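Local coordinates for putative aminotransferase (Actinomadura melliaura, PDB 4ZWV), which probably transfers an amino group to a sugar with the help of pyridoxal 5'-phosphate, in the making of the aminopentose of the indolocarbazole AT2433, at residues E265-Y270 against L350-W355; K272-V277 against H363-I368. All coordinates share one frame; numbering follows the deposited sequence.

Both contacts lie in the C-terminal part of this PLP-dependent aminotransferase fold and draw on the same long helix, 243-273. Contact 1 uses the part just before its C-terminal end, against the loop that follows strand 347-350; contact 2 uses its end and the turn beyond, against helix 358-369. Along the chain the segments alternate, 265-270, 272-277, 350-355, 363-368, and the contacts are about 12 Å apart, centre to centre. They merge into one apolar layer: Phe-269 packs on Val-365, Tyr-270 on Val-364 and Val-365, and Leu-350 on Ile-368. The long helix, the loop and the last helix are thereby packed together beside the antiparallel sheet 280-282, 296-300 and 347-350.

Contact 1 (E265-Y270 against L350-W355); sequences ENAAFY and LPVGWW
Tyr-270 and Asn-266, one turn apart on the long helix 243-273, each donate a side-chain hydrogen bond to a main-chain carbonyl of the loop 350-355, which leads from strand 347-350 to helix 358-369 in the C-terminal part of the PLP-dependent aminotransferase fold. Asn-266 can be followed outward. Its CB lies 3.3 Å from Val-352 O and 3.7 Å from Val-352 CG2. Beyond CB, CG stands anti to the carbonyl carbon (chi1 -68°) and close to the same oxygen, which brings the amide up to the loop. There ND2 donates to Val-352 O at 3.0 Å with an N-H...O angle of 162°. The oxygen lies in the amide plane, whereas the nitrogen sits well above the carbonyl plane. ND2 also donates to a water, and OD1 is held by Arg-361 of the last helix. With both ends of the amide engaged, its rotation is probably fixed, and a buried polar group is satisfied.

Val-352 is the apolar partner. CG1 takes the position between backbone N and carbonyl carbon, and CG2, anti to the backbone N, points at the helix; this methyl comes 3.5 Å from Ala-267 N and 4.1 Å from Ala-267 CB. It also meets Tyr-270 CE2 at 3.8 Å, approaching the ring obliquely. Tyr-296 of the neighbouring strand packs against Ala-267 and Val-352, and edge-to-face on Tyr-270. Val-352 lies about 10 Å, side chain to side chain, from His-164, a pyridoxal 5'-phosphate-binding residue, although no cofactor is bound to this chain in the model. At the far end of the tyrosine, Pro-351 O lies at the ring edge, in its plane, and accepts the hydrogen bond from Tyr-270 OH at 2.8 Å, with a C=O...O angle of 169°.

Contact 2 (K272-V277 against H363-I368); sequences KELTGV and HVVATI
Leu-274 and Ile-368 meet through two pairs of methyls, their side chains crossing at about a right angle. CD2 of Leu-274 touches CG2 of Ile-368 at 4.1 Å, and the CD1 atoms of both residues are 4.2 Å apart. The same leucine CD2 also lies 4.0 Å from Val-365 CG2, so this branch sits against two residues of helix 358-369 that are nearly one turn apart. Farther along the turn, Val-277 CG1 reaches Ile-368 CG2 at 4.1 Å; with CG1 anti to the backbone N (chi1 178°), this methyl is carried toward the isoleucine. Val-365 also meets Glu-273, its two methyls lying against CB, with CG1 at 3.9 Å. Of the glutamate side chain, CB makes the contact, and Glu-273 O lies 3.8 Å from Val-365 CG1; the chain bends at chi2, and its OE2 forms a salt bridge with Lys-272 NZ.

Away from the cofactor site, in the C-terminal part of the aminotransferase fold, helix 243-273 ends against helix 358-369, and Leu-274 is the first residue to leave helical backbone angles. Gly-276, with a positive phi of 72°, then helps turn the chain so that Val-277 comes back toward the last helix. Arg-369 ties this turn down by donating from NH1 to the main-chain oxygens of Glu-273 and Thr-275. Outside the pair, Leu-282 backs Leu-274, while Phe-306 and Met-310 of helix 303-312 pack on Ile-368.

No hydrogen bond joins 272-277 to 363-368. Cohesion between them therefore rests on the fit of branched aliphatic groups, while specific polar fixing of the turn comes from the arginine just beyond.

Contact 1 (E265-Y270 against L350-W355)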
ATOM      1  N   GLU A 265       2.150  -9.421 -32.011  1.00 16.86           N
ATOM      2  CA  GLU A 265       2.419  -9.219 -33.432  1.00 18.66           C
ATOM      3  C   GLU A 265       3.757  -8.508 -33.652  1.00 17.59           C
ATOM      4  O   GLU A 265       4.531  -8.881 -34.533  1.00 18.94           O
ATOM      5  CB  GLU A 265       1.277  -8.428 -34.070  1.00 18.00           C
ATOM      6  CG  GLU A 265       1.503  -8.048 -35.523  1.00 34.93           C
ATOM      7  CD  GLU A 265       0.437  -7.100 -36.056  1.00 48.02           C
ATOM      8  OE1 GLU A 265      -0.765  -7.423 -35.942  1.00 49.13           O
ATOM      9  OE2 GLU A 265       0.802  -6.029 -36.584  1.00 47.29           O
ATOM     10  N   ASN A 266       4.041  -7.501 -32.830  1.00 17.16           N
ATOM     11  CA  ASN A 266       5.304  -6.774 -32.946  1.00 17.99           C
ATOM     12  C   ASN A 266       6.503  -7.658 -32.600  1.00 17.68           C
ATOM     13  O   ASN A 266       7.545  -7.586 -33.254  1.00 15.68           O
ATOM     14  CB  ASN A 266       5.284  -5.534 -32.051  1.00 16.12           C
ATOM     15  CG  ASN A 266       4.306  -4.490 -32.538  1.00 16.55           C
ATOM     16  OD1 ASN A 266       3.961  -4.448 -33.725  1.00 18.81           O
ATOM     17  ND2 ASN A 266       3.843  -3.644 -31.629  1.00 15.05           N
ATOM     18  N   ALA A 267       6.349  -8.481 -31.566  1.00 17.45           N
ATOM     19  CA  ALA A 267       7.384  -9.440 -31.181  1.00 15.17           C
ATOM     20  C   ALA A 267       7.660 -10.427 -32.314  1.00 20.46           C
ATOM     21  O   ALA A 267       8.815 -10.751 -32.609  1.00 17.38           O
ATOM     22  CB  ALA A 267       6.973 -10.185 -29.919  1.00 14.50           C
ATOM     23  N   ALA A 268       6.595 -10.901 -32.950  1.00 15.26           N
ATOM     24  CA  ALA A 268       6.747 -11.823 -34.073  1.00 19.82           C
ATOM     25  C   ALA A 268       7.488 -11.141 -35.216  1.00 19.78           C
ATOM     26  O   ALA A 268       8.313 -11.762 -35.896  1.00 21.00           O
ATOM     27  CB  ALA A 268       5.392 -12.329 -34.541  1.00 19.06           C
ATOM     28  N   PHE A 269       7.191  -9.860 -35.425  1.00 19.47           N
ATOM     29  CA  PHE A 269       7.860  -9.073 -36.454  1.00 18.66           C
ATOM     30  C   PHE A 269       9.363  -8.992 -36.175  1.00 20.55           C
ATOM     31  O   PHE A 269      10.181  -9.227 -37.069  1.00 19.78           O
ATOM     32  CB  PHE A 269       7.240  -7.675 -36.535  1.00 19.96           C
ATOM     33  CG  PHE A 269       7.877  -6.776 -37.554  1.00 20.36           C
ATOM     34  CD1 PHE A 269       7.523  -6.857 -38.889  1.00 29.99           C
ATOM     35  CD2 PHE A 269       8.817  -5.830 -37.170  1.00 24.31           C
ATOM     36  CE1 PHE A 269       8.106  -6.021 -39.825  1.00 32.25           C
ATOM     37  CE2 PHE A 269       9.401  -4.996 -38.104  1.00 31.36           C
ATOM     38  CZ  PHE A 269       9.045  -5.090 -39.426  1.00 27.77           C
ATOM     39  N   TYR A 270       9.724  -8.659 -34.942  1.00 18.16           N
ATOM     40  CA  TYR A 270      11.136  -8.632 -34.560  1.00 19.19           C
ATOM     41  C   TYR A 270      11.795 -10.004 -34.720  1.00 22.40           C
ATOM     42  O   TYR A 270      12.922 -10.093 -35.206  1.00 19.57           O
ATOM     43  CB  TYR A 270      11.310  -8.158 -33.119  1.00 15.85           C
ATOM     44  CG  TYR A 270      11.044  -6.689 -32.867  1.00 16.93           C
ATOM     45  CD1 TYR A 270      11.189  -5.733 -33.865  1.00 19.03           C
ATOM     46  CD2 TYR A 270      10.653  -6.266 -31.603  1.00 16.23           C
ATOM     47  CE1 TYR A 270      10.951  -4.386 -33.606  1.00 21.52           C
ATOM     48  CE2 TYR A 270      10.410  -4.936 -31.335  1.00 18.00           C
ATOM     49  CZ  TYR A 270      10.561  -4.001 -32.332  1.00 16.99           C
ATOM     50  OH  TYR A 270      10.317  -2.676 -32.045  1.00 18.25           O
ATOM     51  N   LEU A 350      13.783  -3.756 -25.853  1.00 13.40           N
ATOM     52  CA  LEU A 350      13.317  -2.905 -26.947  1.00 14.58           C
ATOM     53  C   LEU A 350      11.813  -2.654 -26.867  1.00 14.57           C
ATOM     54  O   LEU A 350      11.062  -3.497 -26.380  1.00 13.58           O
ATOM     55  CB  LEU A 350      13.656  -3.545 -28.296  1.00 16.13           C
ATOM     56  CG  LEU A 350      15.135  -3.827 -28.555  1.00 17.73           C
ATOM     57  CD1 LEU A 350      15.313  -4.575 -29.864  1.00 21.00           C
ATOM     58  CD2 LEU A 350      15.901  -2.522 -28.579  1.00 23.33           C
ATOM     59  N   PRO A 351      11.365  -1.484 -27.342  1.00 15.22           N
ATOM     60  CA  PRO A 351       9.921  -1.220 -27.366  1.00 14.87           C
ATOM     61  C   PRO A 351       9.188  -2.215 -28.250  1.00 13.79           C
ATOM     62  O   PRO A 351       9.634  -2.471 -29.368  1.00 15.17           O
ATOM     63  CB  PRO A 351       9.827   0.193 -27.960  1.00 15.24           C
ATOM     64  CG  PRO A 351      11.174   0.803 -27.733  1.00 19.00           C
ATOM     65  CD  PRO A 351      12.145  -0.342 -27.850  1.00 14.74           C
ATOM     66  N   VAL A 352       8.071  -2.748 -27.771  1.00 14.65           N
ATOM     67  CA  VAL A 352       7.354  -3.748 -28.552  1.00 15.14           C
ATOM     68  C   VAL A 352       5.833  -3.595 -28.408  1.00 15.28           C
ATOM     69  O   VAL A 352       5.059  -4.330 -29.006  1.00 13.58           O
ATOM     70  CB  VAL A 352       7.808  -5.174 -28.132  1.00 13.32           C
ATOM     71  CG1 VAL A 352       7.186  -5.567 -26.801  1.00 12.87           C
ATOM     72  CG2 VAL A 352       7.481  -6.205 -29.212  1.00 14.52           C
ATOM     73  N   GLY A 353       5.400  -2.614 -27.624  1.00 15.57           N
ATOM     74  CA  GLY A 353       3.989  -2.500 -27.287  1.00 14.50           C
ATOM     75  C   GLY A 353       3.023  -1.973 -28.339  1.00 15.41           C
ATOM     76  O   GLY A 353       3.405  -1.671 -29.478  1.00 16.27           O
ATOM     77  N   TRP A 354       1.754  -1.856 -27.936  1.00 16.94           N
ATOM     78  CA  TRP A 354       0.649  -1.495 -28.835  1.00 16.50           C
ATOM     79  C   TRP A 354       0.785  -0.115 -29.476  1.00 18.52           C
ATOM     80  O   TRP A 354       0.140   0.167 -30.483  1.00 20.68           O
ATOM     81  CB  TRP A 354      -0.682  -1.552 -28.072  1.00 18.00           C
ATOM     82  CG  TRP A 354      -0.652  -0.703 -26.833  1.00 15.56           C
ATOM     83  CD1 TRP A 354      -0.338  -1.114 -25.574  1.00 16.66           C
ATOM     84  CD2 TRP A 354      -0.909   0.710 -26.743  1.00 17.11           C
ATOM     85  NE1 TRP A 354      -0.394  -0.048 -24.697  1.00 16.49           N
ATOM     86  CE2 TRP A 354      -0.738   1.079 -25.394  1.00 18.01           C
ATOM     87  CE3 TRP A 354      -1.268   1.695 -27.674  1.00 19.15           C
ATOM     88  CZ2 TRP A 354      -0.917   2.385 -24.951  1.00 18.05           C
ATOM     89  CZ3 TRP A 354      -1.441   2.994 -27.227  1.00 20.49           C
ATOM     90  CH2 TRP A 354      -1.267   3.323 -25.880  1.00 18.13           C
ATOM     91  N   TRP A 355       1.610   0.741 -28.885  1.00 15.72           N
ATOM     92  CA  TRP A 355       1.768   2.121 -29.345  1.00 17.39           C
ATOM     93  C   TRP A 355       2.703   2.225 -30.543  1.00 20.73           C
ATOM     94  O   TRP A 355       2.853   3.290 -31.137  1.00 21.91           O
ATOM     95  CB  TRP A 355       2.287   3.002 -28.206  1.00 17.64           C
ATOM     96  CG  TRP A 355       3.581   2.510 -27.639  1.00 15.46           C
ATOM     97  CD1 TRP A 355       4.837   2.860 -28.042  1.00 19.31           C
ATOM     98  CD2 TRP A 355       3.747   1.561 -26.577  1.00 14.04           C
ATOM     99  NE1 TRP A 355       5.780   2.190 -27.289  1.00 16.79           N
ATOM    100  CE2 TRP A 355       5.136   1.387 -26.386  1.00 15.48           C
ATOM    101  CE3 TRP A 355       2.859   0.845 -25.764  1.00 15.25           C
ATOM    102  CZ2 TRP A 355       5.657   0.535 -25.413  1.00 15.20           C
ATOM    103  CZ3 TRP A 355       3.379  -0.000 -24.798  1.00 15.91           C
ATOM    104  CH2 TRP A 355       4.765  -0.154 -24.635  1.00 15.18           C
TER
HETATM  105  O   HOH W   1       1.504  -1.714 -32.439  1.00 21.59           O

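Contact 2 (K272-V277 against H363-I368)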
ATOM      1  N   LYS A 272      11.189 -12.194 -36.844  1.00 21.06           N
ATOM      2  CA  LYS A 272      11.362 -12.453 -38.271  1.00 21.80           C
ATOM      3  C   LYS A 272      12.432 -11.569 -38.900  1.00 27.68           C
ATOM      4  O   LYS A 272      13.158 -12.005 -39.799  1.00 25.84           O
ATOM      5  CB  LYS A 272      10.028 -12.248 -39.003  1.00 22.23           C
ATOM      6  CG  LYS A 272      10.075 -12.454 -40.514  1.00 32.15           C
ATOM      7  CD  LYS A 272       8.733 -12.091 -41.149  1.00 34.18           C
ATOM      8  CE  LYS A 272       8.723 -12.339 -42.655  1.00 45.34           C
ATOM      9  NZ  LYS A 272       9.740 -11.524 -43.379  1.00 45.18           N
ATOM     10  N   GLU A 273      12.529 -10.332 -38.420  1.00 21.08           N
ATOM     11  CA  GLU A 273      13.292  -9.300 -39.113  1.00 20.97           C
ATOM     12  C   GLU A 273      14.646  -8.982 -38.484  1.00 23.37           C
ATOM     13  O   GLU A 273      15.433  -8.230 -39.064  1.00 24.51           O
ATOM     14  CB  GLU A 273      12.454  -8.019 -39.198  1.00 24.55           C
ATOM     15  CG  GLU A 273      11.119  -8.186 -39.918  1.00 27.72           C
ATOM     16  CD  GLU A 273      11.269  -8.450 -41.406  1.00 43.60           C
ATOM     17  OE1 GLU A 273      12.356  -8.176 -41.962  1.00 45.30           O
ATOM     18  OE2 GLU A 273      10.292  -8.929 -42.022  1.00 43.67           O
ATOM     19  N   LEU A 274      14.905  -9.539 -37.304  1.00 21.38           N
ATOM     20  CA  LEU A 274      16.156  -9.284 -36.583  1.00 21.88           C
ATOM     21  C   LEU A 274      17.101 -10.494 -36.570  1.00 23.93           C
ATOM     22  O   LEU A 274      17.982 -10.581 -35.720  1.00 22.19           O
ATOM     23  CB  LEU A 274      15.872  -8.830 -35.150  1.00 19.75           C
ATOM     24  CG  LEU A 274      15.249  -7.434 -35.015  1.00 21.00           C
ATOM     25  CD1 LEU A 274      15.074  -7.050 -33.544  1.00 20.61           C
ATOM     26  CD2 LEU A 274      16.079  -6.393 -35.763  1.00 23.61           C
ATOM     27  N   THR A 275      16.889 -11.452 -37.470  1.00 23.13           N
ATOM     28  CA  THR A 275      17.813 -12.586 -37.589  1.00 22.79           C
ATOM     29  C   THR A 275      19.076 -12.227 -38.372  1.00 21.79           C
ATOM     30  O   THR A 275      19.049 -11.365 -39.243  1.00 24.40           O
ATOM     31  CB  THR A 275      17.153 -13.789 -38.298  1.00 22.90           C
ATOM     32  OG1 THR A 275      16.919 -13.479 -39.680  1.00 30.40           O
ATOM     33  CG2 THR A 275      15.857 -14.190 -37.592  1.00 24.28           C
ATOM     34  N   GLY A 276      20.191 -12.880 -38.057  1.00 23.90           N
ATOM     35  CA  GLY A 276      21.380 -12.685 -38.864  1.00 21.80           C
ATOM     36  C   GLY A 276      22.043 -11.330 -38.694  1.00 21.71           C
ATOM     37  O   GLY A 276      22.760 -10.881 -39.582  1.00 23.66           O
ATOM     38  N   VAL A 277      21.747 -10.649 -37.593  1.00 22.07           N
ATOM     39  CA  VAL A 277      22.356  -9.352 -37.327  1.00 23.98           C
ATOM     40  C   VAL A 277      23.670  -9.522 -36.569  1.00 21.03           C
ATOM     41  O   VAL A 277      23.692 -10.107 -35.494  1.00 20.35           O
ATOM     42  CB  VAL A 277      21.411  -8.450 -36.525  1.00 24.03           C
ATOM     43  CG1 VAL A 277      22.090  -7.113 -36.215  1.00 22.96           C
ATOM     44  CG2 VAL A 277      20.127  -8.224 -37.305  1.00 22.56           C
ATOM     45  N   HIS A 363      11.323   1.281 -38.225  1.00 22.63           N
ATOM     46  CA  HIS A 363      12.422   2.168 -37.872  1.00 24.78           C
ATOM     47  C   HIS A 363      13.378   1.498 -36.876  1.00 21.11           C
ATOM     48  O   HIS A 363      14.599   1.623 -37.004  1.00 25.31           O
ATOM     49  CB  HIS A 363      11.871   3.487 -37.304  1.00 23.16           C
ATOM     50  CG  HIS A 363      12.925   4.422 -36.795  1.00 24.40           C
ATOM     51  ND1 HIS A 363      13.920   4.934 -37.599  1.00 27.50           N
ATOM     52  CD2 HIS A 363      13.123   4.955 -35.566  1.00 25.45           C
ATOM     53  CE1 HIS A 363      14.697   5.727 -36.883  1.00 26.05           C
ATOM     54  NE2 HIS A 363      14.232   5.761 -35.647  1.00 27.79           N
ATOM     55  N   VAL A 364      12.822   0.776 -35.905  1.00 19.30           N
ATOM     56  CA  VAL A 364      13.630   0.047 -34.930  1.00 19.18           C
ATOM     57  C   VAL A 364      14.495  -0.995 -35.647  1.00 23.63           C
ATOM     58  O   VAL A 364      15.711  -1.054 -35.443  1.00 22.21           O
ATOM     59  CB  VAL A 364      12.750  -0.636 -33.867  1.00 17.66           C
ATOM     60  CG1 VAL A 364      13.577  -1.576 -32.989  1.00 18.68           C
ATOM     61  CG2 VAL A 364      12.030   0.417 -33.017  1.00 20.03           C
ATOM     62  N   VAL A 365      13.868  -1.789 -36.507  1.00 19.27           N
ATOM     63  CA  VAL A 365      14.579  -2.832 -37.241  1.00 21.23           C
ATOM     64  C   VAL A 365      15.638  -2.262 -38.176  1.00 22.63           C
ATOM     65  O   VAL A 365      16.765  -2.752 -38.204  1.00 25.29           O
ATOM     66  CB  VAL A 365      13.598  -3.707 -38.048  1.00 19.87           C
ATOM     67  CG1 VAL A 365      14.341  -4.553 -39.082  1.00 25.77           C
ATOM     68  CG2 VAL A 365      12.792  -4.583 -37.098  1.00 21.19           C
ATOM     69  N   ALA A 366      15.288  -1.216 -38.923  1.00 22.40           N
ATOM     70  CA  ALA A 366      16.225  -0.613 -39.867  1.00 24.23           C
ATOM     71  C   ALA A 366      17.435  -0.024 -39.146  1.00 24.25           C
ATOM     72  O   ALA A 366      18.569  -0.118 -39.626  1.00 26.93           O
ATOM     73  CB  ALA A 366      15.530   0.458 -40.693  1.00 26.11           C
ATOM     74  N   THR A 367      17.185   0.579 -37.987  1.00 23.17           N
ATOM     75  CA  THR A 367      18.254   1.174 -37.199  1.00 21.53           C
ATOM     76  C   THR A 367      19.219   0.097 -36.706  1.00 22.66           C
ATOM     77  O   THR A 367      20.429   0.217 -36.883  1.00 27.33           O
ATOM     78  CB  THR A 367      17.689   1.975 -36.007  1.00 22.49           C
ATOM     79  OG1 THR A 367      16.911   3.071 -36.505  1.00 27.32           O
ATOM     80  CG2 THR A 367      18.817   2.521 -35.148  1.00 24.43           C
ATOM     81  N   ILE A 368      18.679  -0.959 -36.107  1.00 21.89           N
ATOM     82  CA  ILE A 368      19.506  -2.060 -35.627  1.00 21.92           C
ATOM     83  C   ILE A 368      20.290  -2.725 -36.762  1.00 23.29           C
ATOM     84  O   ILE A 368      21.493  -2.975 -36.634  1.00 22.65           O
ATOM     85  CB  ILE A 368      18.648  -3.117 -34.900  1.00 19.16           C
ATOM     86  CG1 ILE A 368      18.084  -2.537 -33.600  1.00 20.57           C
ATOM     87  CG2 ILE A 368      19.464  -4.365 -34.586  1.00 18.99           C
ATOM     88  CD1 ILE A 368      17.096  -3.449 -32.909  1.00 20.37           C
TER